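Local coordinates for protein lipase (Rhizopus chinensis, PDB 6A0W) that probably hydrolyses the ester bonds of triacylglycerols, as a fungal class 3 lipase whose N-terminal polypeptide segment regulates its affinity for substrate, at residues 165-170 with 198-203; 212-217 with 264-269; 221-226 with 244-249. All coordinates share one frame; numbering follows the deposited sequence.

Contact 1 (165-170 with 198-203); sequences KVIVTG and SIYTVG
Val168 binds the 198-202 strand through both of its backbone polar groups: its N donates to Ser198 O at 3.0 Å in a nearly straight bond (171° at the hydrogen), and its O accepts from Tyr200 N at 2.9 Å. These two bonds form the tight centre of a parallel ladder whose strand axes differ by only 20°. Further bonds extend it in both directions, from Ser198 N to Val166 O at one end and from Val202 N to Gly170 O at the other, both 3.2 Å. The pairing joins the two strands of a classic beta-alpha-beta unit, with helix 173-188 in the crossover, at the middle of the central sheet of an alpha/beta hydrolase fold.

On the face carrying Ile167, Thr169 and Tyr200, side chains meet beneath helix 38-53. Ile167 turns CG1 away from its carbonyl carbon (chi1 -66°), and a second bend carries CD1 across the strand gap to Tyr200 CE1 at 4.0 Å. The Tyr200 ring is further held by stacking on His224 and by an oblique meeting with Tyr47. Thr169, on the same face, gives its OG1 a hydrogen bond with Tyr47 O. On the reverse face Val168 and Ile199 lie between Phe107 and Phe223 of flanking strands.

Packing is sparser toward the start of the ladder. Ser198 is partly exposed, and its side chain meets the opposite strand mainly where CB lies 4.1 Å from Ile167 CD1; Lys165, also partly exposed, does not reach that strand at all. The chemistry thus implies a pairing carried by backbone bonds within an apolar core, which holds Gly170 in place at the entrance to a probable GxSxG nucleophile elbow.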
loop_
_atom_site.group_PDB
_atom_site.type_symbol
_atom_site.label_atom_id
_atom_site.label_comp_id
_atom_site.label_asym_id
_atom_site.label_seq_id
_atom_site.Cartn_x
_atom_site.Cartn_y
_atom_site.Cartn_z
ATOM N N LYS A 165 7.079 15.203 -8.689
ATOM C CA LYS A 165 6.635 14.662 -7.414
ATOM C C LYS A 165 7.011 13.192 -7.290
ATOM O O LYS A 165 7.188 12.517 -8.279
ATOM C CB LYS A 165 5.136 14.815 -7.273
ATOM C CG LYS A 165 4.359 13.954 -8.222
ATOM C CD LYS A 165 2.887 14.254 -8.050
ATOM C CE LYS A 165 2.085 13.602 -9.153
ATOM N NZ LYS A 165 0.681 14.064 -9.007
ATOM N N VAL A 166 7.107 12.718 -6.060
ATOM C CA VAL A 166 7.392 11.340 -5.774
ATOM C C VAL A 166 6.143 10.653 -5.221
ATOM O O VAL A 166 5.543 11.101 -4.225
ATOM C CB VAL A 166 8.536 11.271 -4.732
ATOM C CG1 VAL A 166 8.779 9.853 -4.279
ATOM C CG2 VAL A 166 9.810 11.873 -5.312
ATOM N N ILE A 167 5.748 9.568 -5.896
ATOM C CA ILE A 167 4.617 8.748 -5.503
ATOM C C ILE A 167 5.159 7.401 -5.051
ATOM O O ILE A 167 5.871 6.733 -5.794
ATOM C CB ILE A 167 3.699 8.470 -6.729
ATOM C CG1 ILE A 167 3.032 9.749 -7.266
ATOM C CG2 ILE A 167 2.650 7.429 -6.387
ATOM C CD1 ILE A 167 1.935 10.357 -6.409
ATOM N N VAL A 168 4.854 6.993 -3.827
ATOM C CA VAL A 168 5.286 5.692 -3.361
ATOM C C VAL A 168 4.042 4.787 -3.282
ATOM O O VAL A 168 3.076 5.154 -2.620
ATOM C CB VAL A 168 5.926 5.754 -1.958
ATOM C CG1 VAL A 168 6.575 4.427 -1.639
ATOM C CG2 VAL A 168 6.932 6.899 -1.820
ATOM N N THR A 169 4.051 3.650 -3.978
ATOM C CA THR A 169 2.844 2.819 -4.065
ATOM C C THR A 169 3.132 1.329 -3.879
ATOM O O THR A 169 4.240 0.867 -4.127
ATOM C CB THR A 169 2.046 3.098 -5.382
ATOM O OG1 THR A 169 0.794 2.407 -5.330
ATOM C CG2 THR A 169 2.801 2.619 -6.607
ATOM N N GLY A 170 2.199 0.626 -3.247
ATOM C CA GLY A 170 2.271 -0.816 -3.146
ATOM C C GLY A 170 0.947 -1.449 -2.786
ATOM O O GLY A 170 0.107 -0.804 -2.141
ATOM N N SER A 198 3.844 11.622 -1.623
ATOM C CA SER A 198 2.530 11.036 -1.343
ATOM C C SER A 198 2.699 9.515 -1.336
ATOM O O SER A 198 3.494 8.985 -2.099
ATOM C CB SER A 198 1.543 11.434 -2.501
ATOM O OG SER A 198 0.796 12.526 -2.061
ATOM N N ILE A 199 1.854 8.825 -0.579
ATOM C CA ILE A 199 1.899 7.393 -0.429
ATOM C C ILE A 199 0.506 6.842 -0.774
ATOM O O ILE A 199 -0.508 7.301 -0.237
ATOM C CB ILE A 199 2.208 6.987 1.012
ATOM C CG1 ILE A 199 3.532 7.638 1.516
ATOM C CG2 ILE A 199 2.387 5.480 1.089
ATOM C CD1 ILE A 199 3.703 7.593 3.032
ATOM N N TYR A 200 0.468 5.873 -1.674
ATOM C CA TYR A 200 -0.789 5.207 -2.029
ATOM C C TYR A 200 -0.643 3.725 -1.905
ATOM O O TYR A 200 0.271 3.121 -2.497
ATOM C CB TYR A 200 -1.179 5.511 -3.483
ATOM C CG TYR A 200 -1.631 6.942 -3.702
ATOM C CD1 TYR A 200 -0.693 7.946 -3.929
ATOM C CD2 TYR A 200 -2.993 7.261 -3.845
ATOM C CE1 TYR A 200 -1.078 9.264 -4.070
ATOM C CE2 TYR A 200 -3.387 8.574 -4.076
ATOM C CZ TYR A 200 -2.432 9.562 -4.216
ATOM O OH TYR A 200 -2.759 10.865 -4.473
ATOM N N THR A 201 -1.650 3.123 -1.290
ATOM C CA THR A 201 -1.655 1.686 -1.126
ATOM C C THR A 201 -3.043 1.056 -1.439
ATOM O O THR A 201 -4.092 1.715 -1.293
ATOM C CB THR A 201 -1.240 1.271 0.308
ATOM O OG1 THR A 201 -2.199 1.719 1.263
ATOM C CG2 THR A 201 0.153 1.794 0.683
ATOM N N VAL A 202 -3.005 -0.245 -1.736
ATOM C CA VAL A 202 -4.176 -1.100 -1.927
ATOM C C VAL A 202 -3.965 -2.364 -1.117
ATOM O O VAL A 202 -2.896 -2.983 -1.211
ATOM C CB VAL A 202 -4.471 -1.401 -3.424
ATOM C CG1 VAL A 202 -5.098 -0.170 -4.077
ATOM C CG2 VAL A 202 -3.221 -1.799 -4.193
ATOM N N GLY A 203 -4.906 -2.665 -0.223
ATOM C CA GLY A 203 -4.811 -3.842 0.641
ATOM C C GLY A 203 -3.627 -3.851 1.621
ATOM O O GLY A 203 -3.130 -4.908 2.021
#

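Contact 2 (212-217 with 264-269); sequences FAYYVD and SNIETK. With SO4 (sulfate ion), chain D.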
loop_
_atom_site.group_PDB
_atom_site.type_symbol
_atom_site.label_atom_id
_atom_site.label_comp_id
_atom_site.label_asym_id
_atom_site.label_seq_id
_atom_site.Cartn_x
_atom_site.Cartn_y
_atom_site.Cartn_z
ATOM N N PHE A 212 3.296 4.996 16.313
ATOM C CA PHE A 212 3.760 5.031 14.940
ATOM C C PHE A 212 2.706 5.728 14.054
ATOM O O PHE A 212 3.037 6.576 13.241
ATOM C CB PHE A 212 4.065 3.606 14.425
ATOM C CG PHE A 212 4.327 3.545 12.934
ATOM C CD1 PHE A 212 5.538 3.933 12.411
ATOM C CD2 PHE A 212 3.360 3.051 12.073
ATOM C CE1 PHE A 212 5.781 3.891 11.047
ATOM C CE2 PHE A 212 3.579 3.021 10.709
ATOM C CZ PHE A 212 4.811 3.394 10.204
ATOM N N ALA A 213 1.454 5.360 14.253
ATOM C CA ALA A 213 0.319 5.902 13.509
ATOM C C ALA A 213 0.158 7.409 13.754
ATOM O O ALA A 213 0.036 8.177 12.795
ATOM C CB ALA A 213 -0.953 5.146 13.890
ATOM N N TYR A 214 0.305 7.840 15.007
ATOM C CA TYR A 214 0.252 9.272 15.296
ATOM C C TYR A 214 1.392 10.006 14.643
ATOM O O TYR A 214 1.215 11.115 14.117
ATOM C CB TYR A 214 0.241 9.555 16.802
ATOM C CG TYR A 214 -0.825 8.789 17.555
ATOM C CD1 TYR A 214 -2.061 8.530 16.989
ATOM C CD2 TYR A 214 -0.611 8.395 18.867
ATOM C CE1 TYR A 214 -3.054 7.849 17.702
ATOM C CE2 TYR A 214 -1.581 7.733 19.589
ATOM C CZ TYR A 214 -2.786 7.429 18.988
ATOM O OH TYR A 214 -3.736 6.739 19.707
ATOM N N TYR A 215 2.570 9.385 14.649
ATOM C CA TYR A 215 3.712 9.979 13.982
ATOM C C TYR A 215 3.441 10.152 12.481
ATOM O O TYR A 215 3.758 11.174 11.871
ATOM C CB TYR A 215 4.994 9.124 14.206
ATOM C CG TYR A 215 6.141 9.567 13.320
ATOM C CD1 TYR A 215 6.772 10.777 13.516
ATOM C CD2 TYR A 215 6.522 8.812 12.230
ATOM C CE1 TYR A 215 7.744 11.244 12.637
ATOM C CE2 TYR A 215 7.444 9.284 11.326
ATOM C CZ TYR A 215 8.081 10.472 11.539
ATOM O OH TYR A 215 9.056 10.878 10.647
ATOM N N VAL A 216 2.974 9.093 11.844
ATOM C CA VAL A 216 2.740 9.163 10.406
ATOM C C VAL A 216 1.795 10.335 10.075
ATOM O O VAL A 216 2.054 11.147 9.174
ATOM C CB VAL A 216 2.127 7.840 9.909
ATOM C CG1 VAL A 216 1.558 8.030 8.514
ATOM C CG2 VAL A 216 3.190 6.747 9.890
ATOM N N ASP A 217 0.726 10.425 10.841
ATOM C CA ASP A 217 -0.254 11.528 10.706
ATOM C C ASP A 217 0.375 12.908 10.945
ATOM O O ASP A 217 0.127 13.834 10.189
ATOM C CB ASP A 217 -1.418 11.293 11.685
ATOM C CG ASP A 217 -2.396 10.262 11.192
ATOM O OD1 ASP A 217 -2.312 9.881 9.991
ATOM O OD2 ASP A 217 -3.261 9.831 12.006
ATOM N N SER A 264 -11.198 10.830 8.148
ATOM C CA SER A 264 -10.358 10.837 9.334
ATOM C C SER A 264 -9.014 10.139 9.082
ATOM O O SER A 264 -8.959 9.192 8.302
ATOM C CB SER A 264 -11.130 10.118 10.455
ATOM O OG SER A 264 -10.287 9.669 11.529
ATOM N N ASN A 265 -7.968 10.511 9.820
ATOM C CA ASN A 265 -6.621 9.980 9.572
ATOM C C ASN A 265 -6.196 8.861 10.563
ATOM O O ASN A 265 -5.019 8.504 10.668
ATOM C CB ASN A 265 -5.591 11.115 9.525
ATOM C CG ASN A 265 -5.473 11.870 10.855
ATOM O OD1 ASN A 265 -6.143 11.547 11.849
ATOM N ND2 ASN A 265 -4.603 12.864 10.874
ATOM N N ILE A 266 -7.168 8.380 11.328
ATOM C CA ILE A 266 -7.040 7.216 12.183
ATOM C C ILE A 266 -8.213 6.326 11.874
ATOM O O ILE A 266 -9.322 6.804 11.613
ATOM C CB ILE A 266 -7.071 7.583 13.668
ATOM C CG1 ILE A 266 -5.817 8.373 14.029
ATOM C CG2 ILE A 266 -7.161 6.337 14.560
ATOM C CD1 ILE A 266 -4.540 7.571 14.042
ATOM N N GLU A 267 -7.953 5.032 11.750
ATOM C CA GLU A 267 -8.985 4.150 11.237
ATOM C C GLU A 267 -10.292 4.299 12.016
ATOM O O GLU A 267 -10.281 4.320 13.234
ATOM C CB GLU A 267 -8.541 2.692 11.260
ATOM C CG GLU A 267 -8.064 2.115 12.582
ATOM C CD GLU A 267 -7.587 0.678 12.397
ATOM O OE1 GLU A 267 -8.454 -0.154 12.117
ATOM O OE2 GLU A 267 -6.398 0.381 12.640
ATOM N N THR A 268 -11.405 4.140 11.313
ATOM C CA THR A 268 -12.760 4.320 11.899
ATOM C C THR A 268 -13.584 3.047 11.759
ATOM O O THR A 268 -13.191 2.090 11.081
ATOM C CB THR A 268 -13.561 5.395 11.108
ATOM O OG1 THR A 268 -13.843 4.914 9.779
ATOM C CG2 THR A 268 -12.740 6.709 10.985
ATOM N N LYS A 269 -14.770 3.092 12.342
ATOM C CA LYS A 269 -15.707 1.979 12.317
ATOM C C LYS A 269 -16.582 2.026 11.093
ATOM O O LYS A 269 -17.244 1.047 10.768
ATOM C CB LYS A 269 -16.585 2.004 13.577
ATOM C CG LYS A 269 -15.836 1.690 14.863
ATOM C CD LYS A 269 -16.516 0.546 15.618
ATOM C CE LYS A 269 -15.648 -0.050 16.721
ATOM N NZ LYS A 269 -14.658 -1.028 16.188
HETATM S S SO4 D . -2.684 6.552 23.271
HETATM O O1 SO4 D . -2.026 5.519 22.436
HETATM O O2 SO4 D . -3.669 5.949 24.210
HETATM O O3 SO4 D . -1.619 7.237 24.039
HETATM O O4 SO4 D . -3.383 7.591 22.476
#
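Asp217, on helix 210-218, meets Asn265 and Ile266 in the loop after strand 258-262, a surface contact at the margin of the alpha/beta hydrolase fold. The loop is shaped at its start by Ser264, whose OG donates to Ile266 O at 3.0 Å, in the carbonyl plane and on a lone pair. Asn265 follows, with its amide stacked on the Asp217 carboxylate, the two planes 8° apart; its CG sits between backbone N and carbonyl carbon (chi1 63°), which lays the amide over the acid. Asn265 O is only 2.6 Å from Asp217 OD2; two oxygens this close would be consistent with a protonated acid. Ile266 comes next and reaches in with CD1, which lies 3.3 Å from Asp217 OD2, 4.3 Å from Ala213 CB, and at the edge of the Tyr214 ring, 4.0 Å from CE1. That ring points its hydroxyl outward, where Tyr214 OH donates to O4 of a sulfate ion, probably from the crystallisation liquor, at 2.9 Å; Asn210 also binds the ion. Beyond Ile266 the chain turns away from the helix, and Glu267 OE2 takes both the backbone N-H of His245 and a salt bridge from Arg206 NE.

Contact 3 (221-226 with 244-249); sequences IPFHRT and LHPGVE
Arg225 crosses from the 223-226 strand to His245 and Pro246, and each part of its side chain finds a partner. CB stands 4.1 Å from Val248 O, beside the backbone bond that Arg225 N gives to that same oxygen at 3.0 Å. CG rests over the face of the Phe223 ring, toward its rim. CD lies 3.4 Å from Pro246 O, and the bend about CG-CD (chi3 -59°) brings NE to the same oxygen, to which it donates at 2.9 Å; the hydrogen-bond angle of 140° shows that this bond is not straight. The guanidinium then lies flat on the His245 imidazole, planes 2° apart and centres 3.7 Å apart, with NH1 over the middle of the ring. NH2 donates to two waters at the guanidinium edge: one also bonds to His245 O, the other, weakly, to Glu249 OE1, while Glu249 OE2 is hydrogen-bonded to Ser272 OG. His245 NE2 is in turn held by Pro234 O, which helps to fix the ring under the arginine.

Gly247 comes close to the Phe223 ring, its CA 3.6 Å from CD2, and its positive phi leads into the ladder, where Val248 N donates to Phe223 O at 3.1 Å. Strands 223-228 and 248-252 are neighbouring parallel strands, in register at His224-Val248 and Arg225-Glu249, as in the central sheet of an alpha/beta hydrolase fold.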
loop_
_atom_site.group_PDB
_atom_site.type_symbol
_atom_site.label_atom_id
_atom_site.label_comp_id
_atom_site.label_asym_id
_atom_site.label_seq_id
_atom_site.Cartn_x
_atom_site.Cartn_y
_atom_site.Cartn_z
ATOM N N ILE A 221 2.469 13.923 5.387
ATOM C CA ILE A 221 2.590 13.214 4.098
ATOM C C ILE A 221 1.270 12.465 3.804
ATOM O O ILE A 221 0.871 11.596 4.586
ATOM C CB ILE A 221 3.714 12.153 4.101
ATOM C CG1 ILE A 221 5.072 12.823 4.381
ATOM C CG2 ILE A 221 3.778 11.417 2.740
ATOM C CD1 ILE A 221 5.506 13.881 3.385
ATOM N N PRO A 222 0.617 12.768 2.677
ATOM C CA PRO A 222 -0.654 12.097 2.379
ATOM C C PRO A 222 -0.457 10.589 2.223
ATOM O O PRO A 222 0.458 10.149 1.549
ATOM C CB PRO A 222 -1.062 12.736 1.039
ATOM C CG PRO A 222 -0.440 14.101 1.101
ATOM C CD PRO A 222 0.931 13.775 1.640
ATOM N N PHE A 223 -1.142 9.828 3.055
ATOM C CA PHE A 223 -1.097 8.388 3.016
ATOM C C PHE A 223 -2.504 7.860 2.706
ATOM O O PHE A 223 -3.389 7.919 3.548
ATOM C CB PHE A 223 -0.635 7.900 4.388
ATOM C CG PHE A 223 -0.638 6.400 4.564
ATOM C CD1 PHE A 223 -0.363 5.557 3.509
ATOM C CD2 PHE A 223 -0.872 5.840 5.802
ATOM C CE1 PHE A 223 -0.354 4.198 3.690
ATOM C CE2 PHE A 223 -0.988 4.470 5.962
ATOM C CZ PHE A 223 -0.631 3.653 4.925
ATOM N N HIS A 224 -2.665 7.261 1.533
ATOM C CA HIS A 224 -3.974 6.802 1.077
ATOM C C HIS A 224 -4.053 5.293 1.204
ATOM O O HIS A 224 -3.175 4.582 0.710
ATOM C CB HIS A 224 -4.155 7.178 -0.392
ATOM C CG HIS A 224 -4.082 8.637 -0.654
ATOM N ND1 HIS A 224 -5.209 9.432 -0.708
ATOM C CD2 HIS A 224 -3.033 9.433 -0.974
ATOM C CE1 HIS A 224 -4.839 10.670 -0.984
ATOM N NE2 HIS A 224 -3.532 10.690 -1.180
ATOM N N ARG A 225 -5.032 4.806 1.966
ATOM C CA ARG A 225 -5.252 3.373 2.085
ATOM C C ARG A 225 -6.563 2.980 1.386
ATOM O O ARG A 225 -7.641 3.069 1.979
ATOM C CB ARG A 225 -5.314 2.943 3.539
ATOM C CG ARG A 225 -4.041 3.229 4.324
ATOM C CD ARG A 225 -4.066 2.592 5.691
ATOM N NE ARG A 225 -5.177 3.049 6.498
ATOM C CZ ARG A 225 -6.319 2.392 6.676
ATOM N NH1 ARG A 225 -6.509 1.203 6.102
ATOM N NH2 ARG A 225 -7.228 2.888 7.525
ATOM N N THR A 226 -6.439 2.452 0.180
ATOM C CA THR A 226 -7.582 1.883 -0.524
ATOM C C THR A 226 -7.815 0.434 -0.119
ATOM O O THR A 226 -6.865 -0.322 0.119
ATOM C CB THR A 226 -7.439 2.025 -2.031
ATOM O OG1 THR A 226 -7.333 3.411 -2.357
ATOM C CG2 THR A 226 -8.663 1.383 -2.754
ATOM N N LEU A 244 -2.266 -0.023 14.719
ATOM C CA LEU A 244 -3.251 1.009 14.365
ATOM C C LEU A 244 -2.937 1.614 13.013
ATOM O O LEU A 244 -1.781 1.881 12.741
ATOM C CB LEU A 244 -3.280 2.114 15.415
ATOM C CG LEU A 244 -4.408 3.142 15.315
ATOM C CD1 LEU A 244 -5.745 2.477 15.611
ATOM C CD2 LEU A 244 -4.129 4.262 16.324
ATOM N N HIS A 245 -3.942 1.700 12.125
ATOM C CA HIS A 245 -3.770 2.383 10.831
ATOM C C HIS A 245 -3.849 3.920 10.991
ATOM O O HIS A 245 -4.913 4.462 11.288
ATOM C CB HIS A 245 -4.891 2.008 9.850
ATOM C CG HIS A 245 -4.799 0.639 9.250
ATOM N ND1 HIS A 245 -3.785 0.275 8.378
ATOM C CD2 HIS A 245 -5.728 -0.342 9.170
ATOM C CE1 HIS A 245 -4.054 -0.914 7.870
ATOM N NE2 HIS A 245 -5.239 -1.301 8.313
ATOM N N PRO A 246 -2.832 4.626 10.520
ATOM C CA PRO A 246 -2.983 5.990 10.081
ATOM C C PRO A 246 -3.439 6.055 8.639
ATOM O O PRO A 246 -3.641 5.028 8.012
ATOM C CB PRO A 246 -1.561 6.517 10.201
ATOM C CG PRO A 246 -0.746 5.332 9.805
ATOM C CD PRO A 246 -1.467 4.126 10.279
ATOM N N GLY A 247 -3.541 7.251 8.095
ATOM C CA GLY A 247 -3.949 7.415 6.716
ATOM C C GLY A 247 -5.466 7.489 6.568
ATOM O O GLY A 247 -6.240 7.354 7.519
ATOM N N VAL A 248 -5.859 7.836 5.366
ATOM C CA VAL A 248 -7.239 8.035 5.002
ATOM C C VAL A 248 -7.725 6.831 4.162
ATOM O O VAL A 248 -7.181 6.517 3.082
ATOM C CB VAL A 248 -7.342 9.328 4.176
ATOM C CG1 VAL A 248 -8.763 9.480 3.606
ATOM C CG2 VAL A 248 -6.916 10.535 5.029
ATOM N N GLU A 249 -8.694 6.106 4.711
ATOM C CA GLU A 249 -9.269 4.922 4.044
ATOM C C GLU A 249 -10.246 5.296 2.912
ATOM O O GLU A 249 -11.184 6.074 3.142
ATOM C CB GLU A 249 -10.007 4.081 5.099
ATOM C CG GLU A 249 -10.529 2.763 4.536
ATOM C CD GLU A 249 -11.218 1.872 5.539
ATOM O OE1 GLU A 249 -11.173 2.133 6.772
ATOM O OE2 GLU A 249 -11.713 0.827 5.057
HETATM O O HOH W 1 -6.605 5.273 8.940
HETATM O O HOH W 2 -9.137 0.562 7.693
#

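In the fold
From the N terminus, strand 165-171 leads through helix 173-188 to strand 197-202, and contact 1 closes this loop before either of the others opens. The chain then forms helix 210-218, where contact 2 begins, and strand 223-228, where contact 3 begins. Contact 3 closes first, at 244-249, and contact 2 only at 264-269, so the third lies wholly within the span of the second. Contacts 1 and 3 share the sheet: strands 197-202 and 223-228 are neighbours, with Ile199 O 2.8 Å from His224 N. Contacts 2 and 3 have centres about 7 Å apart, and together they tie helix 210-218 and the late loop to the sheet.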